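Local atomic coordinates of NAD(P)H-flavin oxidoreductase (Agrobacterium tumefaciens str. C58, PDB entry 2FRE), a protein that binds flavin mononucleotide and probably transfers electrons from NAD(P)H through that flavin. Residues Y130-I143 with F153-T165. Sequence-based numbering, arbitrary orientation.
Sequences YHAHGMGGIFKDRI and FKVEAGVAIGTLT. With FMN (flavin mononucleotide), chain C.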
ATOM      1  N   TYR A 130      11.126  13.319  -6.218  1.00 25.26           N
ATOM      2  CA  TYR A 130      10.193  13.136  -7.340  1.00 25.44           C
ATOM      3  C   TYR A 130       8.771  13.055  -6.826  1.00 25.65           C
ATOM      4  O   TYR A 130       8.538  13.078  -5.621  1.00 24.78           O
ATOM      5  CB  TYR A 130      10.526  11.848  -8.102  1.00 25.45           C
ATOM      6  CG  TYR A 130      11.937  11.836  -8.623  1.00 25.79           C
ATOM      7  CD1 TYR A 130      12.320  12.693  -9.627  1.00 25.76           C
ATOM      8  CD2 TYR A 130      12.892  10.975  -8.093  1.00 25.97           C
ATOM      9  CE1 TYR A 130      13.616  12.696 -10.105  1.00 26.56           C
ATOM     10  CE2 TYR A 130      14.184  10.970  -8.557  1.00 25.96           C
ATOM     11  CZ  TYR A 130      14.550  11.838  -9.554  1.00 26.29           C
ATOM     12  OH  TYR A 130      15.824  11.838 -10.039  1.00 23.93           O
ATOM     13  N   HIS A 131       7.825  12.986  -7.748  1.00 25.77           N
ATOM     14  CA  HIS A 131       6.444  12.658  -7.424  1.00 26.54           C
ATOM     15  C   HIS A 131       5.957  11.534  -8.307  1.00 26.61           C
ATOM     16  O   HIS A 131       6.200  11.544  -9.531  1.00 26.75           O
ATOM     17  CB  HIS A 131       5.540  13.889  -7.591  1.00 27.02           C
ATOM     18  CG  HIS A 131       5.875  15.009  -6.649  1.00 27.60           C
ATOM     19  ND1 HIS A 131       6.921  15.877  -6.870  1.00 26.73           N
ATOM     20  CD2 HIS A 131       5.346  15.360  -5.455  1.00 26.10           C
ATOM     21  CE1 HIS A 131       7.009  16.731  -5.872  1.00 25.86           C
ATOM     22  NE2 HIS A 131       6.057  16.448  -5.000  1.00 28.37           N
ATOM     23  N   ALA A 132       5.253  10.582  -7.692  1.00 26.44           N
ATOM     24  CA  ALA A 132       4.628   9.470  -8.410  1.00 27.28           C
ATOM     25  C   ALA A 132       3.122   9.736  -8.492  1.00 28.17           C
ATOM     26  O   ALA A 132       2.563  10.376  -7.605  1.00 31.62           O
ATOM     27  CB  ALA A 132       4.878   8.172  -7.715  1.00 27.77           C
ATOM     28  N   HIS A 133       2.484   9.294  -9.563  1.00 26.51           N
ATOM     29  CA  HIS A 133       1.055   9.559  -9.775  1.00 26.03           C
ATOM     30  C   HIS A 133       0.418   8.297 -10.340  1.00 26.26           C
ATOM     31  O   HIS A 133       0.766   7.844 -11.432  1.00 25.43           O
ATOM     32  CB  HIS A 133       0.898  10.739 -10.718  1.00 25.64           C
ATOM     33  CG  HIS A 133      -0.480  11.332 -10.762  1.00 23.25           C
ATOM     34  ND1 HIS A 133      -1.634  10.576 -10.809  1.00 25.04           N
ATOM     35  CD2 HIS A 133      -0.879  12.619 -10.827  1.00 21.87           C
ATOM     36  CE1 HIS A 133      -2.683  11.383 -10.889  1.00 20.25           C
ATOM     37  NE2 HIS A 133      -2.252  12.625 -10.893  1.00 24.22           N
ATOM     38  N   GLY A 134      -0.482   7.705  -9.564  1.00 26.14           N
ATOM     39  CA  GLY A 134      -1.144   6.471  -9.947  1.00 26.47           C
ATOM     40  C   GLY A 134      -2.196   6.720 -11.005  1.00 26.83           C
ATOM     41  O   GLY A 134      -2.789   7.803 -11.046  1.00 26.97           O
HETATM   42  N   MSE A 135      -2.422   5.732 -11.872  1.00 26.65           N
HETATM   43  CA  MSE A 135      -3.435   5.858 -12.925  1.00 27.82           C
HETATM   44  C   MSE A 135      -4.212   4.566 -13.167  1.00 27.27           C
HETATM   45  O   MSE A 135      -3.632   3.513 -13.400  1.00 26.78           O
HETATM   46  CB  MSE A 135      -2.802   6.330 -14.253  1.00 27.89           C
HETATM   47  CG  MSE A 135      -2.062   7.641 -14.156  1.00 29.13           C
HETATM   48 SE   MSE A 135      -1.126   7.986 -15.848  1.00 35.65          SE
HETATM   49  CE  MSE A 135       0.251   6.569 -15.644  1.00 29.05           C
ATOM     50  N   GLY A 136      -5.539   4.652 -13.116  1.00 27.26           N
ATOM     51  CA  GLY A 136      -6.408   3.560 -13.546  1.00 27.58           C
ATOM     52  C   GLY A 136      -7.009   3.786 -14.923  1.00 27.77           C
ATOM     53  O   GLY A 136      -7.557   2.848 -15.522  1.00 28.08           O
ATOM     54  N   GLY A 137      -6.902   5.012 -15.435  1.00 27.54           N
ATOM     55  CA  GLY A 137      -7.349   5.357 -16.774  1.00 28.21           C
ATOM     56  C   GLY A 137      -6.350   4.847 -17.806  1.00 28.23           C
ATOM     57  O   GLY A 137      -5.581   5.610 -18.380  1.00 28.52           O
ATOM     58  N   ILE A 138      -6.368   3.538 -18.006  1.00 28.64           N
ATOM     59  CA  ILE A 138      -5.378   2.839 -18.815  1.00 28.54           C
ATOM     60  C   ILE A 138      -6.061   1.687 -19.535  1.00 28.30           C
ATOM     61  O   ILE A 138      -7.098   1.205 -19.082  1.00 27.92           O
ATOM     62  CB  ILE A 138      -4.240   2.264 -17.934  1.00 28.40           C
ATOM     63  CG1 ILE A 138      -4.758   1.188 -16.971  1.00 29.09           C
ATOM     64  CG2 ILE A 138      -3.545   3.365 -17.127  1.00 29.64           C
ATOM     65  CD1 ILE A 138      -3.681   0.670 -16.050  1.00 28.47           C
ATOM     66  N   PHE A 139      -5.473   1.233 -20.642  1.00 28.20           N
ATOM     67  CA  PHE A 139      -6.054   0.139 -21.420  1.00 28.65           C
ATOM     68  C   PHE A 139      -5.455  -1.191 -20.942  1.00 28.55           C
ATOM     69  O   PHE A 139      -4.430  -1.628 -21.458  1.00 27.93           O
ATOM     70  CB  PHE A 139      -5.776   0.353 -22.918  1.00 28.15           C
ATOM     71  CG  PHE A 139      -6.361   1.621 -23.489  1.00 28.33           C
ATOM     72  CD1 PHE A 139      -7.717   1.724 -23.752  1.00 29.58           C
ATOM     73  CD2 PHE A 139      -5.547   2.680 -23.829  1.00 27.56           C
ATOM     74  CE1 PHE A 139      -8.248   2.871 -24.306  1.00 28.84           C
ATOM     75  CE2 PHE A 139      -6.065   3.834 -24.365  1.00 28.55           C
ATOM     76  CZ  PHE A 139      -7.420   3.926 -24.616  1.00 29.04           C
ATOM     77  N   LYS A 140      -6.086  -1.834 -19.956  1.00 29.28           N
ATOM     78  CA  LYS A 140      -5.493  -3.006 -19.294  1.00 29.48           C
ATOM     79  C   LYS A 140      -5.285  -4.210 -20.226  1.00 29.37           C
ATOM     80  O   LYS A 140      -4.260  -4.884 -20.148  1.00 28.58           O
ATOM     81  CB  LYS A 140      -6.333  -3.463 -18.084  1.00 30.43           C
ATOM     82  CG  LYS A 140      -6.269  -2.555 -16.862  1.00 31.11           C
ATOM     83  CD  LYS A 140      -7.060  -3.206 -15.712  1.00 31.27           C
ATOM     84  CE  LYS A 140      -7.014  -2.412 -14.405  1.00 33.17           C
ATOM     85  NZ  LYS A 140      -7.509  -3.231 -13.196  1.00 32.44           N
ATOM     86  N   ASP A 141      -6.263  -4.491 -21.081  1.00 28.98           N
ATOM     87  CA  ASP A 141      -6.145  -5.597 -22.024  1.00 29.11           C
ATOM     88  C   ASP A 141      -5.048  -5.341 -23.050  1.00 28.57           C
ATOM     89  O   ASP A 141      -4.295  -6.251 -23.377  1.00 29.48           O
ATOM     90  CB  ASP A 141      -7.482  -5.878 -22.707  1.00 29.65           C
ATOM     91  CG  ASP A 141      -8.492  -6.510 -21.768  1.00 31.76           C
ATOM     92  OD1 ASP A 141      -8.096  -6.993 -20.694  1.00 37.21           O
ATOM     93  OD2 ASP A 141      -9.688  -6.544 -22.108  1.00 37.51           O
ATOM     94  N   ARG A 142      -4.937  -4.107 -23.539  1.00 28.30           N
ATOM     95  CA  ARG A 142      -3.848  -3.750 -24.460  1.00 27.86           C
ATOM     96  C   ARG A 142      -2.491  -3.823 -23.756  1.00 27.01           C
ATOM     97  O   ARG A 142      -1.497  -4.224 -24.362  1.00 26.68           O
ATOM     98  CB  ARG A 142      -4.019  -2.339 -25.037  1.00 27.98           C
ATOM     99  CG  ARG A 142      -5.333  -2.072 -25.747  1.00 29.56           C
ATOM    100  CD  ARG A 142      -5.307  -0.697 -26.408  1.00 29.80           C
ATOM    101  NE  ARG A 142      -6.650  -0.269 -26.800  1.00 31.73           N
ATOM    102  CZ  ARG A 142      -6.959   0.955 -27.219  1.00 33.13           C
ATOM    103  NH1 ARG A 142      -6.029   1.884 -27.321  1.00 34.44           N
ATOM    104  NH2 ARG A 142      -8.213   1.253 -27.541  1.00 34.21           N
ATOM    105  N   ILE A 143      -2.436  -3.409 -22.491  1.00 26.32           N
ATOM    106  CA  ILE A 143      -1.207  -3.549 -21.705  1.00 26.29           C
ATOM    107  C   ILE A 143      -0.759  -5.013 -21.633  1.00 25.91           C
ATOM    108  O   ILE A 143       0.415  -5.333 -21.861  1.00 24.18           O
ATOM    109  CB  ILE A 143      -1.373  -2.936 -20.265  1.00 26.38           C
ATOM    110  CG1 ILE A 143      -1.461  -1.407 -20.369  1.00 26.49           C
ATOM    111  CG2 ILE A 143      -0.222  -3.336 -19.355  1.00 26.27           C
ATOM    112  CD1 ILE A 143      -2.187  -0.757 -19.205  1.00 25.73           C
ATOM    113  N   PHE A 153      -1.581 -12.967 -14.339  1.00 27.82           N
ATOM    114  CA  PHE A 153      -1.070 -11.696 -13.828  1.00 28.98           C
ATOM    115  C   PHE A 153      -2.050 -10.585 -14.147  1.00 29.43           C
ATOM    116  O   PHE A 153      -2.513 -10.474 -15.280  1.00 30.41           O
ATOM    117  CB  PHE A 153       0.299 -11.392 -14.432  1.00 28.60           C
ATOM    118  CG  PHE A 153       1.403 -12.240 -13.860  1.00 28.49           C
ATOM    119  CD1 PHE A 153       2.176 -11.761 -12.809  1.00 27.89           C
ATOM    120  CD2 PHE A 153       1.649 -13.508 -14.352  1.00 27.61           C
ATOM    121  CE1 PHE A 153       3.173 -12.518 -12.256  1.00 27.66           C
ATOM    122  CE2 PHE A 153       2.652 -14.287 -13.802  1.00 28.92           C
ATOM    123  CZ  PHE A 153       3.421 -13.782 -12.748  1.00 28.50           C
ATOM    124  N   LYS A 154      -2.337  -9.764 -13.147  1.00 29.94           N
ATOM    125  CA  LYS A 154      -3.309  -8.688 -13.226  1.00 30.47           C
ATOM    126  C   LYS A 154      -2.620  -7.313 -13.297  1.00 30.33           C
ATOM    127  O   LYS A 154      -1.655  -7.052 -12.568  1.00 29.83           O
ATOM    128  CB  LYS A 154      -4.222  -8.759 -12.000  1.00 30.87           C
ATOM    129  CG  LYS A 154      -5.125  -7.574 -11.807  1.00 31.75           C
ATOM    130  CD  LYS A 154      -6.105  -7.780 -10.673  1.00 32.62           C
ATOM    131  CE  LYS A 154      -6.697  -6.490 -10.165  1.00 33.99           C
ATOM    132  NZ  LYS A 154      -6.637  -5.392 -11.168  1.00 38.01           N
ATOM    133  N   VAL A 155      -3.132  -6.446 -14.169  1.00 29.72           N
ATOM    134  CA  VAL A 155      -2.694  -5.062 -14.238  1.00 29.83           C
ATOM    135  C   VAL A 155      -3.455  -4.286 -13.155  1.00 29.66           C
ATOM    136  O   VAL A 155      -4.673  -4.190 -13.194  1.00 30.86           O
ATOM    137  CB  VAL A 155      -2.953  -4.443 -15.635  1.00 29.80           C
ATOM    138  CG1 VAL A 155      -2.453  -3.000 -15.681  1.00 30.24           C
ATOM    139  CG2 VAL A 155      -2.282  -5.286 -16.733  1.00 29.61           C
ATOM    140  N   GLU A 156      -2.731  -3.781 -12.175  1.00 28.87           N
ATOM    141  CA  GLU A 156      -3.314  -3.037 -11.075  1.00 28.83           C
ATOM    142  C   GLU A 156      -3.441  -1.567 -11.412  1.00 28.16           C
ATOM    143  O   GLU A 156      -4.511  -0.989 -11.243  1.00 28.10           O
ATOM    144  CB  GLU A 156      -2.449  -3.173  -9.813  1.00 29.24           C
ATOM    145  CG  GLU A 156      -2.277  -4.618  -9.316  1.00 29.44           C
ATOM    146  CD  GLU A 156      -3.562  -5.223  -8.795  1.00 30.03           C
ATOM    147  OE1 GLU A 156      -4.534  -4.466  -8.579  1.00 31.16           O
ATOM    148  OE2 GLU A 156      -3.602  -6.447  -8.574  1.00 28.22           O
ATOM    149  N   ALA A 157      -2.345  -0.952 -11.857  1.00 27.40           N
ATOM    150  CA  ALA A 157      -2.334   0.485 -12.119  1.00 27.42           C
ATOM    151  C   ALA A 157      -1.130   0.925 -12.951  1.00 26.91           C
ATOM    152  O   ALA A 157      -0.108   0.250 -12.987  1.00 26.76           O
ATOM    153  CB  ALA A 157      -2.365   1.251 -10.800  1.00 27.59           C
ATOM    154  N   GLY A 158      -1.273   2.052 -13.644  1.00 26.83           N
ATOM    155  CA  GLY A 158      -0.125   2.716 -14.243  1.00 26.12           C
ATOM    156  C   GLY A 158       0.445   3.716 -13.250  1.00 25.95           C
ATOM    157  O   GLY A 158      -0.247   4.145 -12.336  1.00 25.91           O
ATOM    158  N   VAL A 159       1.706   4.086 -13.435  1.00 26.07           N
ATOM    159  CA  VAL A 159       2.355   5.063 -12.580  1.00 25.73           C
ATOM    160  C   VAL A 159       3.245   5.949 -13.417  1.00 25.37           C
ATOM    161  O   VAL A 159       4.088   5.452 -14.172  1.00 25.11           O
ATOM    162  CB  VAL A 159       3.210   4.393 -11.491  1.00 26.01           C
ATOM    163  CG1 VAL A 159       3.856   5.435 -10.615  1.00 25.07           C
ATOM    164  CG2 VAL A 159       2.361   3.443 -10.648  1.00 27.44           C
ATOM    165  N   ALA A 160       3.037   7.255 -13.276  1.00 25.34           N
ATOM    166  CA  ALA A 160       3.880   8.276 -13.867  1.00 25.51           C
ATOM    167  C   ALA A 160       4.746   8.867 -12.741  1.00 25.61           C
ATOM    168  O   ALA A 160       4.230   9.200 -11.655  1.00 25.70           O
ATOM    169  CB  ALA A 160       3.027   9.343 -14.479  1.00 25.59           C
ATOM    170  N   ILE A 161       6.053   8.965 -12.993  1.00 25.42           N
ATOM    171  CA  ILE A 161       6.994   9.533 -12.047  1.00 25.07           C
ATOM    172  C   ILE A 161       7.850  10.588 -12.729  1.00 25.02           C
ATOM    173  O   ILE A 161       8.297  10.398 -13.855  1.00 23.86           O
ATOM    174  CB  ILE A 161       7.947   8.477 -11.443  1.00 25.06           C
ATOM    175  CG1 ILE A 161       7.232   7.138 -11.202  1.00 26.16           C
ATOM    176  CG2 ILE A 161       8.551   9.031 -10.130  1.00 25.93           C
ATOM    177  CD1 ILE A 161       8.180   5.980 -10.798  1.00 25.24           C
ATOM    178  N   GLY A 162       8.079  11.699 -12.036  1.00 24.76           N
ATOM    179  CA  GLY A 162       8.857  12.783 -12.604  1.00 25.76           C
ATOM    180  C   GLY A 162       9.119  13.890 -11.616  1.00 25.36           C
ATOM    181  O   GLY A 162       8.856  13.765 -10.406  1.00 26.14           O
ATOM    182  N   THR A 163       9.662  14.973 -12.142  1.00 25.02           N
ATOM    183  CA  THR A 163      10.001  16.138 -11.359  1.00 25.34           C
ATOM    184  C   THR A 163       8.980  17.237 -11.609  1.00 25.59           C
ATOM    185  O   THR A 163       8.726  17.615 -12.758  1.00 25.08           O
ATOM    186  CB  THR A 163      11.396  16.632 -11.718  1.00 25.03           C
ATOM    187  OG1 THR A 163      12.348  15.593 -11.434  1.00 25.56           O
ATOM    188  CG2 THR A 163      11.748  17.884 -10.930  1.00 24.58           C
ATOM    189  N   LEU A 164       8.411  17.741 -10.516  1.00 26.44           N
ATOM    190  CA  LEU A 164       7.332  18.711 -10.552  1.00 27.26           C
ATOM    191  C   LEU A 164       7.804  19.993 -11.210  1.00 27.51           C
ATOM    192  O   LEU A 164       8.954  20.386 -11.045  1.00 26.93           O
ATOM    193  CB  LEU A 164       6.842  19.010  -9.125  1.00 27.37           C
ATOM    194  CG  LEU A 164       5.658  19.979  -8.936  1.00 28.85           C
ATOM    195  CD1 LEU A 164       4.393  19.466  -9.581  1.00 30.43           C
ATOM    196  CD2 LEU A 164       5.393  20.251  -7.455  1.00 29.27           C
ATOM    197  N   THR A 165       6.922  20.625 -11.979  1.00 28.32           N
ATOM    198  CA  THR A 165       7.201  21.946 -12.531  1.00 28.65           C
ATOM    199  C   THR A 165       5.961  22.841 -12.439  1.00 29.01           C
ATOM    200  O   THR A 165       4.960  22.454 -11.848  1.00 28.50           O
ATOM    201  CB  THR A 165       7.729  21.868 -13.981  1.00 28.85           C
ATOM    202  OG1 THR A 165       8.125  23.175 -14.406  1.00 28.70           O
ATOM    203  CG2 THR A 165       6.685  21.342 -14.950  1.00 29.08           C
TER
HETATM  204  N1  FMN C1151      -5.244  10.389 -11.283  1.00 23.30           N
HETATM  205  C2  FMN C1151      -5.533  10.755 -12.597  1.00 24.22           C
HETATM  206  O2  FMN C1151      -5.405  11.931 -12.953  1.00 23.42           O
HETATM  207  N3  FMN C1151      -5.985   9.815 -13.506  1.00 23.04           N
HETATM  208  C4  FMN C1151      -6.146   8.501 -13.161  1.00 24.24           C
HETATM  209  O4  FMN C1151      -6.334   7.652 -14.056  1.00 21.59           O
HETATM  210  C4A FMN C1151      -5.849   8.133 -11.831  1.00 23.99           C
HETATM  211  N5  FMN C1151      -5.998   6.817 -11.430  1.00 24.61           N
HETATM  212  C5A FMN C1151      -5.631   6.458 -10.143  1.00 23.63           C
HETATM  213  C6  FMN C1151      -5.748   5.133  -9.761  1.00 24.06           C
HETATM  214  C7  FMN C1151      -5.386   4.734  -8.491  1.00 23.60           C
HETATM  215  C7M FMN C1151      -5.057   3.273  -8.347  1.00 25.25           C
HETATM  216  C8  FMN C1151      -4.917   5.667  -7.561  1.00 23.34           C
HETATM  217  C8M FMN C1151      -4.023   5.227  -6.426  1.00 19.94           C
HETATM  218  C9  FMN C1151      -4.799   7.000  -7.933  1.00 23.70           C
HETATM  219  C9A FMN C1151      -5.180   7.402  -9.227  1.00 23.25           C
HETATM  220  N10 FMN C1151      -5.082   8.726  -9.599  1.00 23.46           N
HETATM  221  C10 FMN C1151      -5.397   9.082 -10.905  1.00 23.02           C
HETATM  222  C1' FMN C1151      -4.690   9.796  -8.610  1.00 20.93           C
HETATM  223  C2' FMN C1151      -5.647   9.968  -7.433  1.00 19.72           C
HETATM  224  O2' FMN C1151      -6.788  10.746  -7.776  1.00 20.99           O
HETATM  225  C3' FMN C1151      -4.901  10.576  -6.248  1.00 19.72           C
HETATM  226  O3' FMN C1151      -3.901   9.670  -5.797  1.00 20.60           O
HETATM  227  C4' FMN C1151      -5.862  10.948  -5.125  1.00 19.45           C
HETATM  228  O4' FMN C1151      -6.730  11.988  -5.541  1.00 23.17           O
HETATM  229  C5' FMN C1151      -5.158  11.375  -3.842  1.00 19.87           C
HETATM  230  O5' FMN C1151      -4.341  12.513  -4.065  1.00 18.36           O
HETATM  231  P   FMN C1151      -2.771  12.494  -3.714  1.00 19.61           P
HETATM  232  O1P FMN C1151      -2.672  12.453  -2.199  1.00 17.76           O
HETATM  233  O2P FMN C1151      -2.139  11.237  -4.291  1.00 19.42           O
HETATM  234  O3P FMN C1151      -2.180  13.739  -4.320  1.00 20.30           O
HETATM  235  O   HOH W   1       9.442  16.888  -7.934  1.00 27.96           O
HETATM  236  O   HOH W   2      -6.951  -1.950 -11.177  1.00 37.07           O
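H131, H133 and M135 pair with G162, A160 and G158 as antiparallel strands. Each pair trades two backbone hydrogen bonds, using six amides and six carbonyls. H131 N to G162 O is 3.0 Å; M135 N to G158 O is 2.7 Å. The methyl CE of selenomethionine M135 turns over strand 153-162, 3.6 Å from V159 N, because the chain bends at its last torsion (chi3 -71°). Beyond strand 131-135, V155 packs against I138, K140 and I143. K140 runs out extended; its NZ meets V155 O at 3.0 Å, nearly in line with the carbonyl. K154 NZ donates to the same oxygen from above its plane and forms a salt bridge with E156 OE1. K140 NZ and K154 NZ, two donors, lie 3.1 Å apart without bonding. E156 OE2 is held by S93 and S111. A water joins K140 NZ to E156 O; another joins H131 ND1 to L164 N. H133 ND1 donates to G134 O, 3.0 Å away. G136 N bonds FMN N5 at 2.8 Å and G137 N bonds O4. Both N-H groups would favour electron density at N5 and O4 on reduction; E156 and V155 O probably ease the lysines' repulsion.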